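Local coordinates for protein pollen receptor-like kinase 3 (Arabidopsis thaliana, PDB 5WLS) that probably acts as a receptor-like serine/threonine kinase of pollen, its leucine-rich-repeat extracellular domain resembling that of the SERK co-receptors, at residues E2-F7 against K63-L68; N19-G24 against F33-Q38; G128-S133 against E153-T158; Q149-I154 against N195-G200. One frame throughout, in Å; residues are numbered along the deposited sequence.

Contact 1: residues E2-F7 against K63-L68; sequences EPLVRF and KDLPNL
The N-terminal cap of this leucine-rich-repeat domain packs here on the loop that leads from helix 59-63 to strand 70-72, L4 and V5 of helix 3-9 meeting L65. The contact is aliphatic. L65 CD2 is shared by L4 and V5, while L65 CD1 comes near V5 alone. From L4, CG stands 3.9 Å from L65 CD2, with CD2 of L4 at 4.1 Å from the same L65 CD2; the two leucines meet obliquely. CD1 of L4 also leans on L65, but it is modelled too near D64 to be placed with confidence. V5 comes in at about a right angle to L65, its CG2 4.0 Å from L65 CD2 and 4.2 Å from L65 CD1. L4 holds CG in the crowded position between backbone N and carbonyl carbon (chi1 63°), and this turns its branched end across to the loop. On the other side L65 opens a type I turn that ends at L68, where N of L68 makes a weak bond to O of L65, 3.5 Å long. V5 additionally touches W21 and W32, and so links the L65 contact to the tryptophans of the cap. With L4, V5 and L65 all buried and joined through methyl groups, the attachment of the first helix to this loop probably relies on close packing and exclusion of water, with no hydrogen bond between the two segments.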
loop_
_atom_site.group_PDB
_atom_site.type_symbol
_atom_site.label_atom_id
_atom_site.label_comp_id
_atom_site.label_asym_id
_atom_site.label_seq_id
_atom_site.Cartn_x
_atom_site.Cartn_y
_atom_site.Cartn_z
ATOM N N GLU A 2 -1.032 9.187 22.488
ATOM C CA GLU A 2 -2.490 9.152 22.525
ATOM C C GLU A 2 -3.158 10.248 21.675
ATOM O O GLU A 2 -4.122 9.949 20.946
ATOM C CB GLU A 2 -2.981 9.205 23.984
ATOM C CG GLU A 2 -2.446 10.341 24.867
ATOM C CD GLU A 2 -1.009 10.132 25.323
ATOM O OE1 GLU A 2 -0.092 10.516 24.568
ATOM O OE2 GLU A 2 -0.793 9.591 26.428
ATOM N N PRO A 3 -2.680 11.536 21.702
ATOM C CA PRO A 3 -3.481 12.607 21.088
ATOM C C PRO A 3 -3.458 12.634 19.569
ATOM O O PRO A 3 -4.407 13.087 18.927
ATOM C CB PRO A 3 -2.841 13.878 21.657
ATOM C CG PRO A 3 -1.413 13.520 21.804
ATOM C CD PRO A 3 -1.392 12.067 22.205
ATOM N N LEU A 4 -2.368 12.179 18.987
ATOM C CA LEU A 4 -2.229 12.125 17.536
ATOM C C LEU A 4 -3.002 10.957 16.948
ATOM O O LEU A 4 -3.616 11.084 15.876
ATOM C CB LEU A 4 -0.750 12.024 17.184
ATOM C CG LEU A 4 -0.034 10.762 17.667
ATOM C CD1 LEU A 4 1.317 10.800 17.150
ATOM C CD2 LEU A 4 0.045 10.559 19.150
ATOM N N VAL A 5 -2.936 9.810 17.623
ATOM C CA VAL A 5 -3.762 8.661 17.286
ATOM C C VAL A 5 -5.242 9.021 17.363
ATOM O O VAL A 5 -6.045 8.562 16.539
ATOM C CB VAL A 5 -3.378 7.487 18.201
ATOM C CG1 VAL A 5 -4.224 6.289 17.932
ATOM C CG2 VAL A 5 -1.918 7.145 17.981
ATOM N N ARG A 6 -5.634 9.873 18.322
ATOM C CA ARG A 6 -7.054 10.203 18.305
ATOM C C ARG A 6 -7.354 11.459 17.487
ATOM O O ARG A 6 -8.524 11.728 17.203
ATOM C CB ARG A 6 -7.611 10.358 19.722
ATOM C CG ARG A 6 -9.139 10.260 19.732
ATOM C CD ARG A 6 -9.841 11.319 20.549
ATOM N NE ARG A 6 -11.203 10.913 20.895
ATOM C CZ ARG A 6 -12.176 11.763 21.212
ATOM N NH1 ARG A 6 -11.940 13.066 21.228
ATOM N NH2 ARG A 6 -13.387 11.309 21.515
ATOM N N PHE A 7 -6.327 12.186 17.036
ATOM C CA PHE A 7 -6.498 13.043 15.864
ATOM C C PHE A 7 -6.909 12.196 14.678
ATOM O O PHE A 7 -7.860 12.518 13.960
ATOM C CB PHE A 7 -5.202 13.789 15.509
ATOM C CG PHE A 7 -4.755 14.822 16.509
ATOM C CD1 PHE A 7 -5.585 15.264 17.527
ATOM C CD2 PHE A 7 -3.487 15.373 16.399
ATOM C CE1 PHE A 7 -5.133 16.211 18.429
ATOM C CE2 PHE A 7 -3.040 16.324 17.290
ATOM C CZ PHE A 7 -3.866 16.745 18.306
ATOM N N LYS A 63 2.903 11.132 11.334
ATOM C CA LYS A 63 4.320 11.453 11.444
ATOM C C LYS A 63 4.759 11.642 12.887
ATOM O O LYS A 63 5.950 11.505 13.182
ATOM C CB LYS A 63 4.650 12.716 10.644
ATOM C CG LYS A 63 4.864 12.483 9.159
ATOM C CD LYS A 63 4.887 13.797 8.394
ATOM C CE LYS A 63 6.233 14.496 8.532
ATOM N NZ LYS A 63 6.324 15.706 7.666
ATOM N N ASP A 64 3.828 11.948 13.789
ATOM C CA ASP A 64 4.163 12.138 15.192
ATOM C C ASP A 64 4.296 10.818 15.953
ATOM O O ASP A 64 4.504 10.844 17.170
ATOM C CB ASP A 64 3.119 13.040 15.858
ATOM C CG ASP A 64 3.073 14.428 15.268
ATOM O OD1 ASP A 64 4.101 14.888 14.730
ATOM O OD2 ASP A 64 1.993 15.057 15.339
ATOM N N LEU A 65 4.185 9.670 15.265
ATOM C CA LEU A 65 4.555 8.361 15.796
ATOM C C LEU A 65 5.896 7.963 15.204
ATOM O O LEU A 65 5.951 7.509 14.051
ATOM C CB LEU A 65 3.493 7.306 15.469
ATOM C CG LEU A 65 2.037 7.623 15.771
ATOM C CD1 LEU A 65 1.101 6.576 15.189
ATOM C CD2 LEU A 65 2.002 7.513 17.305
ATOM N N PRO A 66 6.998 8.076 15.954
ATOM C CA PRO A 66 8.323 7.930 15.333
ATOM C C PRO A 66 8.719 6.505 15.013
ATOM O O PRO A 66 9.633 6.318 14.200
ATOM C CB PRO A 66 9.267 8.540 16.383
ATOM C CG PRO A 66 8.571 8.325 17.674
ATOM C CD PRO A 66 7.091 8.452 17.374
ATOM N N ASN A 67 8.081 5.497 15.599
ATOM C CA ASN A 67 8.442 4.122 15.294
ATOM C C ASN A 67 7.299 3.369 14.637
ATOM O O ASN A 67 7.296 2.131 14.638
ATOM C CB ASN A 67 8.883 3.403 16.569
ATOM C CG ASN A 67 9.875 4.214 17.375
ATOM O OD1 ASN A 67 9.523 4.785 18.408
ATOM N ND2 ASN A 67 11.094 4.335 16.871
ATOM N N LEU A 68 6.357 4.082 14.026
ATOM C CA LEU A 68 5.304 3.416 13.280
ATOM C C LEU A 68 5.898 2.786 12.030
ATOM O O LEU A 68 6.609 3.442 11.261
ATOM C CB LEU A 68 4.194 4.403 12.922
ATOM C CG LEU A 68 3.066 3.824 12.075
ATOM C CD1 LEU A 68 2.258 2.866 12.915
ATOM C CD2 LEU A 68 2.150 4.934 11.579
#

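Contact 2: residues N19-G24 against F33-Q38; sequences NSWRTG and FGIYCQ
This is a mixed polar and aromatic contact within the N-terminal cap: W21, on the irregular segment 19-24, hydrogen-bonds to F33 and lies against I35 at the start of strand 35-38. The indole N-H points at the F33 carbonyl, with W21 NE1 3.1 Å from F33 O and an N-H...O angle of 152°. The oxygen lies at the ring edge, in the indole plane, while seen from the carbonyl the donor is tilted 20° out of the carbonyl plane. I35 instead meets one face of the ring. Its CD1 sits 3.8 Å from the centroid of the W21 six-membered ring, a CH-pi contact displaced toward the rim, so that CZ2 of W21 is the ring atom nearest I35 CD1, at 3.4 Å. With CG1 anti to the carbonyl carbon (chi1 -71°) and the chain extended beyond it, I35 reaches out to lay that methyl on the indole. Edge and face are thus gripped separately, which probably limits both the tilt and the in-plane rotation of the ring. A leucine in place of W21 would probably leave the F33 carbonyl without its donor and I35 CD1 without its aromatic face. W21 further stacks with W32, makes a cation-pi contact with R9 and touches V5 of helix 3-9; strand 35-38, tied by the C37-C28 disulfide, is an edge strand of the main sheet and runs antiparallel to 42-47.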
loop_
_atom_site.group_PDB
_atom_site.type_symbol
_atom_site.label_atom_id
_atom_site.label_comp_id
_atom_site.label_asym_id
_atom_site.label_seq_id
_atom_site.Cartn_x
_atom_site.Cartn_y
_atom_site.Cartn_z
ATOM N N ASN A 19 -12.957 1.365 20.214
ATOM C CA ASN A 19 -13.770 1.586 21.407
ATOM C C ASN A 19 -13.086 0.878 22.580
ATOM O O ASN A 19 -13.343 -0.291 22.861
ATOM C CB ASN A 19 -15.202 1.091 21.248
ATOM C CG ASN A 19 -16.194 1.978 21.975
ATOM O OD1 ASN A 19 -15.805 2.977 22.579
ATOM N ND2 ASN A 19 -17.474 1.630 21.913
ATOM N N SER A 20 -12.204 1.630 23.246
ATOM C CA SER A 20 -11.935 2.978 22.759
ATOM C C SER A 20 -10.482 3.390 22.675
ATOM O O SER A 20 -9.589 2.787 23.267
ATOM C CB SER A 20 -12.642 4.021 23.630
ATOM O OG SER A 20 -12.166 5.322 23.316
ATOM N N TRP A 21 -10.284 4.482 21.945
ATOM C CA TRP A 21 -8.993 5.150 21.837
ATOM C C TRP A 21 -9.030 6.408 22.700
ATOM O O TRP A 21 -8.930 7.545 22.232
ATOM C CB TRP A 21 -8.679 5.468 20.374
ATOM C CG TRP A 21 -8.319 4.257 19.539
ATOM C CD1 TRP A 21 -8.477 2.945 19.883
ATOM C CD2 TRP A 21 -7.706 4.257 18.240
ATOM N NE1 TRP A 21 -8.018 2.130 18.874
ATOM C CE2 TRP A 21 -7.538 2.910 17.856
ATOM C CE3 TRP A 21 -7.298 5.262 17.360
ATOM C CZ2 TRP A 21 -6.973 2.546 16.634
ATOM C CZ3 TRP A 21 -6.733 4.897 16.146
ATOM C CH2 TRP A 21 -6.576 3.552 15.795
ATOM N N ARG A 22 -9.198 6.160 23.998
ATOM C CA ARG A 22 -9.409 7.227 24.965
ATOM C C ARG A 22 -8.182 8.122 25.049
ATOM O O ARG A 22 -7.055 7.642 25.185
ATOM C CB ARG A 22 -9.736 6.635 26.337
ATOM N N THR A 23 -8.418 9.434 24.974
ATOM C CA THR A 23 -7.339 10.406 24.851
ATOM C C THR A 23 -6.435 10.456 26.077
ATOM O O THR A 23 -5.309 10.955 25.979
ATOM C CB THR A 23 -7.929 11.792 24.584
ATOM O OG1 THR A 23 -9.059 11.669 23.711
ATOM C CG2 THR A 23 -6.899 12.706 23.932
ATOM N N GLY A 24 -6.882 9.949 27.222
ATOM C CA GLY A 24 -6.061 10.010 28.414
ATOM C C GLY A 24 -5.499 8.677 28.865
ATOM O O GLY A 24 -5.171 8.508 30.043
ATOM N N PHE A 33 -7.797 -1.459 20.713
ATOM C CA PHE A 33 -7.987 -2.443 19.660
ATOM C C PHE A 33 -7.435 -1.926 18.343
ATOM O O PHE A 33 -7.655 -0.774 17.964
ATOM C CB PHE A 33 -9.466 -2.807 19.524
ATOM C CG PHE A 33 -9.884 -3.138 18.114
ATOM C CD1 PHE A 33 -10.603 -2.212 17.374
ATOM C CD2 PHE A 33 -9.561 -4.352 17.526
ATOM C CE1 PHE A 33 -10.996 -2.488 16.083
ATOM C CE2 PHE A 33 -9.951 -4.632 16.228
ATOM C CZ PHE A 33 -10.670 -3.698 15.507
ATOM N N GLY A 34 -6.746 -2.806 17.629
ATOM C CA GLY A 34 -6.174 -2.451 16.356
ATOM C C GLY A 34 -4.876 -1.699 16.457
ATOM O O GLY A 34 -4.491 -1.025 15.497
ATOM N N ILE A 35 -4.183 -1.752 17.592
ATOM C CA ILE A 35 -2.872 -1.131 17.676
ATOM C C ILE A 35 -1.801 -2.109 18.109
ATOM O O ILE A 35 -2.008 -2.942 18.996
ATOM C CB ILE A 35 -2.903 0.170 18.485
ATOM C CG1 ILE A 35 -3.661 1.043 17.503
ATOM C CG2 ILE A 35 -1.509 0.751 18.791
ATOM C CD1 ILE A 35 -3.797 2.498 17.950
ATOM N N TYR A 36 -0.673 -2.016 17.418
ATOM C CA TYR A 36 0.513 -2.797 17.685
ATOM C C TYR A 36 1.578 -1.881 18.266
ATOM O O TYR A 36 1.693 -0.708 17.899
ATOM C CB TYR A 36 1.029 -3.451 16.403
ATOM C CG TYR A 36 0.061 -4.423 15.744
ATOM C CD1 TYR A 36 -0.510 -5.455 16.469
ATOM C CD2 TYR A 36 -0.241 -4.336 14.381
ATOM C CE1 TYR A 36 -1.378 -6.349 15.884
ATOM C CE2 TYR A 36 -1.109 -5.237 13.785
ATOM C CZ TYR A 36 -1.674 -6.240 14.543
ATOM O OH TYR A 36 -2.539 -7.141 13.965
ATOM N N CYS A 37 2.365 -2.436 19.170
ATOM C CA CYS A 37 3.368 -1.665 19.883
ATOM C C CYS A 37 4.659 -2.456 19.921
ATOM O O CYS A 37 4.648 -3.665 20.200
ATOM C CB CYS A 37 2.917 -1.327 21.317
ATOM S SG CYS A 37 1.560 -0.148 21.414
ATOM N N GLN A 38 5.762 -1.773 19.605
ATOM C CA GLN A 38 7.081 -2.294 19.892
ATOM C C GLN A 38 7.302 -2.263 21.393
ATOM O O GLN A 38 7.176 -1.213 22.052
ATOM C CB GLN A 38 8.165 -1.493 19.162
ATOM C CG GLN A 38 8.738 -2.210 17.948
ATOM C CD GLN A 38 9.461 -1.264 17.019
ATOM O OE1 GLN A 38 10.306 -0.480 17.447
ATOM N NE2 GLN A 38 9.133 -1.334 15.733
#

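Contact 3: residues G128-S133 against E153-T158; sequences GKIPAS and EIPPLT
A132 and P155 bring their backbones closest, CA to CA 5.1 Å, with I130 facing I154 at 6.5 Å, as two irregular segments run side by side in successive turns of the leucine-rich-repeat solenoid. Each holds an Ile-Pro pair, I130-P131 and I154-P155, of the kind found in the plant-type repeat consensus. P155 carries the packing. Its CB is set against A132, 3.6 Å from A132 CA and 4.0 Å from A132 CB. Further round the ring, CG approaches the backbone carbonyl of the neighbouring turn, P155 CG to I130 O being 3.2 Å, and CD lies 4.0 Å from I130 CB. The pyrrolidine therefore spans from the I130 side chain to A132, so that one rigid ring spaces the two turns. An alanine at P155 would probably open a gap beside A132 and I130 and give this backbone more freedom to move. The I130 side chain also touches L174 of strand 173-174, as does I154. M135 adds a further contact to P155, and T158 shares a backbone hydrogen bond with that methionine. A water bridges the main chains: it accepts from I130 N at 2.9 Å and donates to E153 O at 2.9 Å.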
loop_
_atom_site.group_PDB
_atom_site.type_symbol
_atom_site.label_atom_id
_atom_site.label_comp_id
_atom_site.label_asym_id
_atom_site.label_seq_id
_atom_site.Cartn_x
_atom_site.Cartn_y
_atom_site.Cartn_z
ATOM N N GLY A 128 -3.677 5.438 -14.283
ATOM C CA GLY A 128 -2.580 6.170 -14.885
ATOM C C GLY A 128 -1.168 5.772 -14.505
ATOM O O GLY A 128 -0.518 6.483 -13.737
ATOM N N LYS A 129 -0.693 4.630 -15.006
ATOM C CA LYS A 129 0.735 4.322 -15.037
ATOM C C LYS A 129 1.325 4.071 -13.654
ATOM O O LYS A 129 1.488 5.006 -12.861
ATOM C CB LYS A 129 1.509 5.445 -15.737
ATOM N N ILE A 130 1.641 2.813 -13.356
ATOM C CA ILE A 130 2.358 2.446 -12.135
ATOM C C ILE A 130 3.614 3.302 -12.018
ATOM O O ILE A 130 4.368 3.431 -12.992
ATOM C CB ILE A 130 2.713 0.950 -12.118
ATOM C CG1 ILE A 130 1.467 0.103 -12.381
ATOM C CG2 ILE A 130 3.354 0.561 -10.792
ATOM C CD1 ILE A 130 1.758 -1.377 -12.509
ATOM N N PRO A 131 3.875 3.911 -10.862
ATOM C CA PRO A 131 5.040 4.798 -10.737
ATOM C C PRO A 131 6.339 4.019 -10.881
ATOM O O PRO A 131 6.515 2.963 -10.270
ATOM C CB PRO A 131 4.888 5.384 -9.326
ATOM C CG PRO A 131 3.452 5.189 -8.985
ATOM C CD PRO A 131 3.060 3.905 -9.637
ATOM N N ALA A 132 7.243 4.546 -11.709
ATOM C CA ALA A 132 8.502 3.856 -11.966
ATOM C C ALA A 132 9.315 3.668 -10.692
ATOM O O ALA A 132 10.036 2.673 -10.559
ATOM C CB ALA A 132 9.320 4.617 -13.009
ATOM N N SER A 133 9.208 4.604 -9.744
ATOM C CA SER A 133 9.991 4.507 -8.517
ATOM C C SER A 133 9.572 3.311 -7.673
ATOM O O SER A 133 10.387 2.773 -6.915
ATOM C CB SER A 133 9.859 5.794 -7.703
ATOM O OG SER A 133 8.502 6.060 -7.393
ATOM N N GLU A 153 2.630 1.126 -19.767
ATOM C CA GLU A 153 3.552 0.009 -19.643
ATOM C C GLU A 153 4.005 -0.158 -18.200
ATOM O O GLU A 153 4.030 0.796 -17.417
ATOM C CB GLU A 153 4.777 0.206 -20.538
ATOM C CG GLU A 153 4.473 0.260 -22.023
ATOM C CD GLU A 153 5.704 0.562 -22.853
ATOM O OE1 GLU A 153 5.876 1.729 -23.263
ATOM O OE2 GLU A 153 6.502 -0.368 -23.094
ATOM N N ILE A 154 4.370 -1.384 -17.857
ATOM C CA ILE A 154 4.887 -1.677 -16.520
ATOM C C ILE A 154 6.336 -1.205 -16.447
ATOM O O ILE A 154 7.132 -1.540 -17.336
ATOM C CB ILE A 154 4.777 -3.168 -16.219
ATOM C CG1 ILE A 154 3.318 -3.620 -16.292
ATOM C CG2 ILE A 154 5.369 -3.480 -14.851
ATOM C CD1 ILE A 154 3.149 -5.120 -16.403
ATOM N N PRO A 155 6.712 -0.431 -15.426
ATOM C CA PRO A 155 8.101 0.013 -15.330
ATOM C C PRO A 155 9.027 -1.166 -15.105
ATOM O O PRO A 155 8.611 -2.207 -14.566
ATOM C CB PRO A 155 8.085 0.955 -14.111
ATOM C CG PRO A 155 6.662 1.369 -13.964
ATOM C CD PRO A 155 5.858 0.185 -14.398
ATOM N N PRO A 156 10.290 -1.056 -15.507
ATOM C CA PRO A 156 11.233 -2.150 -15.257
ATOM C C PRO A 156 11.559 -2.257 -13.777
ATOM O O PRO A 156 11.509 -1.275 -13.032
ATOM C CB PRO A 156 12.468 -1.748 -16.072
ATOM C CG PRO A 156 12.381 -0.259 -16.155
ATOM C CD PRO A 156 10.914 0.057 -16.241
ATOM N N LEU A 157 11.912 -3.468 -13.358
ATOM C CA LEU A 157 12.291 -3.735 -11.979
ATOM C C LEU A 157 13.810 -3.755 -11.870
ATOM O O LEU A 157 14.486 -4.415 -12.666
ATOM C CB LEU A 157 11.692 -5.055 -11.495
ATOM C CG LEU A 157 12.086 -5.566 -10.111
ATOM C CD1 LEU A 157 11.532 -4.680 -9.013
ATOM C CD2 LEU A 157 11.566 -6.973 -9.946
ATOM N N THR A 158 14.336 -3.034 -10.885
ATOM C CA THR A 158 15.779 -2.873 -10.756
ATOM C C THR A 158 16.443 -4.181 -10.347
ATOM O O THR A 158 15.921 -4.930 -9.517
ATOM C CB THR A 158 16.100 -1.777 -9.741
ATOM O OG1 THR A 158 17.518 -1.686 -9.559
ATOM C CG2 THR A 158 15.431 -2.065 -8.404
HETATM O O HOH W 1 1.572 1.538 -15.971
#

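Contact 4: residues Q149-I154 against N195-G200; sequences QFTGEI and NQRLCG
Two separate interactions, one polar and one apolar, join T151 and I154 to R197 and L198 in the C-terminal region of the solenoid. The polar link is a weak hydrogen bond from R197 NH2 to T151 OG1, 3.1 Å long but poorly directed, with an N-H...O angle of 124°; the hydroxyl approaches the guanidinium obliquely. Stronger partners hold both groups. R197 forms salt bridges through NH2 with D173 and through NH1 with E175, and T151 OG1 also hydrogen-bonds to the E175 carboxylate. The threonine hydroxyl and the arginine thus share E175, while D173 pairs with the arginine; the two negative charges probably help keep the guanidinium in place. The R197 side chain bends at chi3 (-95°), which carries its planar end over to T151. Its backbone fits the third position of a type II turn, N195 to L198, closed by L198 N to N195 O at 3.3 Å, where the positive phi is expected. The apolar link lies deeper: I154 CD1 meets L198 CD1 at 4.1 Å, the two buried side chains crossing at about a right angle. L198 extends CG anti to its own N (chi1 -153°) to get there. L174 of strand 173-174 touches I154 and L198 alike, and N195 OD1 accepts from L174 N, so the short strand 173-174, parallel to 151-152, lies between this turn and strand 151-152.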
loop_
_atom_site.group_PDB
_atom_site.type_symbol
_atom_site.label_atom_id
_atom_site.label_comp_id
_atom_site.label_asym_id
_atom_site.label_seq_id
_atom_site.Cartn_x
_atom_site.Cartn_y
_atom_site.Cartn_z
ATOM N N GLN A 149 -7.294 0.435 -12.212
ATOM C CA GLN A 149 -7.451 0.829 -13.605
ATOM C C GLN A 149 -6.130 1.320 -14.192
ATOM O O GLN A 149 -6.118 2.177 -15.082
ATOM C CB GLN A 149 -8.547 1.878 -13.757
ATOM C CG GLN A 149 -9.917 1.361 -13.321
ATOM C CD GLN A 149 -10.985 2.431 -13.348
ATOM O OE1 GLN A 149 -11.055 3.277 -12.457
ATOM N NE2 GLN A 149 -11.842 2.383 -14.362
ATOM N N PHE A 150 -5.009 0.798 -13.692
ATOM C CA PHE A 150 -3.696 1.208 -14.173
ATOM C C PHE A 150 -3.576 0.976 -15.674
ATOM O O PHE A 150 -4.058 -0.027 -16.207
ATOM C CB PHE A 150 -2.605 0.417 -13.446
ATOM C CG PHE A 150 -2.421 0.808 -12.009
ATOM C CD1 PHE A 150 -2.112 2.112 -11.657
ATOM C CD2 PHE A 150 -2.584 -0.132 -11.006
ATOM C CE1 PHE A 150 -1.940 2.462 -10.333
ATOM C CE2 PHE A 150 -2.423 0.213 -9.682
ATOM C CZ PHE A 150 -2.103 1.513 -9.344
ATOM N N THR A 151 -2.920 1.909 -16.354
ATOM C CA THR A 151 -2.710 1.849 -17.791
ATOM C C THR A 151 -1.232 2.082 -18.077
ATOM O O THR A 151 -0.423 2.267 -17.165
ATOM C CB THR A 151 -3.589 2.871 -18.525
ATOM O OG1 THR A 151 -3.482 2.672 -19.939
ATOM C CG2 THR A 151 -3.157 4.285 -18.175
ATOM N N GLY A 152 -0.876 2.060 -19.356
ATOM C CA GLY A 152 0.505 2.242 -19.740
ATOM C C GLY A 152 1.326 0.980 -19.554
ATOM O O GLY A 152 0.818 -0.096 -19.223
ATOM N N GLU A 153 2.630 1.126 -19.767
ATOM C CA GLU A 153 3.552 0.009 -19.643
ATOM C C GLU A 153 4.005 -0.158 -18.200
ATOM O O GLU A 153 4.030 0.796 -17.417
ATOM C CB GLU A 153 4.777 0.206 -20.538
ATOM C CG GLU A 153 4.473 0.260 -22.023
ATOM C CD GLU A 153 5.704 0.562 -22.853
ATOM O OE1 GLU A 153 5.876 1.729 -23.263
ATOM O OE2 GLU A 153 6.502 -0.368 -23.094
ATOM N N ILE A 154 4.370 -1.384 -17.857
ATOM C CA ILE A 154 4.887 -1.677 -16.520
ATOM C C ILE A 154 6.336 -1.205 -16.447
ATOM O O ILE A 154 7.132 -1.540 -17.336
ATOM C CB ILE A 154 4.777 -3.168 -16.219
ATOM C CG1 ILE A 154 3.318 -3.620 -16.292
ATOM C CG2 ILE A 154 5.369 -3.480 -14.851
ATOM C CD1 ILE A 154 3.149 -5.120 -16.403
ATOM N N ASN A 195 -5.460 -8.453 -18.207
ATOM C CA ASN A 195 -4.815 -7.257 -18.712
ATOM C C ASN A 195 -4.777 -7.432 -20.220
ATOM O O ASN A 195 -3.749 -7.817 -20.781
ATOM C CB ASN A 195 -3.429 -7.092 -18.127
ATOM C CG ASN A 195 -3.444 -6.390 -16.788
ATOM O OD1 ASN A 195 -3.858 -5.238 -16.688
ATOM N ND2 ASN A 195 -2.988 -7.082 -15.751
ATOM N N GLN A 196 -5.903 -7.166 -20.880
ATOM C CA GLN A 196 -5.835 -7.058 -22.321
ATOM C C GLN A 196 -4.861 -5.933 -22.650
ATOM O O GLN A 196 -4.556 -5.087 -21.800
ATOM C CB GLN A 196 -7.209 -6.763 -22.924
ATOM C CG GLN A 196 -8.346 -7.667 -22.461
ATOM C CD GLN A 196 -9.681 -6.942 -22.480
ATOM O OE1 GLN A 196 -10.614 -7.303 -21.763
ATOM N NE2 GLN A 196 -9.781 -5.919 -23.323
ATOM N N ARG A 197 -4.349 -5.951 -23.886
ATOM C CA ARG A 197 -3.323 -5.034 -24.390
ATOM C C ARG A 197 -1.921 -5.520 -24.025
ATOM O O ARG A 197 -0.963 -5.225 -24.744
ATOM C CB ARG A 197 -3.547 -3.598 -23.890
ATOM C CG ARG A 197 -4.929 -3.028 -24.210
ATOM C CD ARG A 197 -4.919 -1.518 -24.364
ATOM N NE ARG A 197 -5.294 -0.851 -23.116
ATOM C CZ ARG A 197 -5.032 0.424 -22.846
ATOM N NH1 ARG A 197 -4.396 1.161 -23.742
ATOM N NH2 ARG A 197 -5.405 0.964 -21.695
ATOM N N LEU A 198 -1.791 -6.294 -22.944
ATOM C CA LEU A 198 -0.492 -6.692 -22.405
ATOM C C LEU A 198 0.014 -7.940 -23.129
ATOM O O LEU A 198 -0.773 -8.830 -23.460
ATOM C CB LEU A 198 -0.624 -6.951 -20.901
ATOM C CG LEU A 198 0.547 -6.800 -19.929
ATOM C CD1 LEU A 198 0.935 -5.344 -19.804
ATOM C CD2 LEU A 198 0.170 -7.361 -18.565
ATOM N N CYS A 199 1.326 -8.015 -23.368
ATOM C CA CYS A 199 1.881 -9.135 -24.135
ATOM C C CYS A 199 3.281 -9.477 -23.630
ATOM O O CYS A 199 3.767 -8.913 -22.644
ATOM C CB CYS A 199 1.932 -8.839 -25.641
ATOM S SG CYS A 199 2.871 -7.369 -26.112
ATOM N N GLY A 200 3.927 -10.410 -24.328
ATOM C CA GLY A 200 5.262 -10.859 -23.960
ATOM C C GLY A 200 5.164 -11.997 -22.972
ATOM O O GLY A 200 4.544 -13.026 -23.262
#

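From the N terminus, helix 3-9 enters contact 1, which closes a long loop by joining residues 2-7 to 63-68. Contact 2 falls wholly within that loop and closes a much shorter one between 19-24 and 33-38; the two touch, V5 CG1 lying 3.3 Å from W21 CE3, and together they tie the first helix and the edge strand 35-38 to each other and to the loop before strand 70-72. Contacts 3 and 4 come later, on the opposite side of the chain's centre. They overlap, sharing E153 and I154. Contact 3 closes a loop of one turn; contact 4 closes a longer one, reaching across strand 173-174 to the loop after strand 189-191.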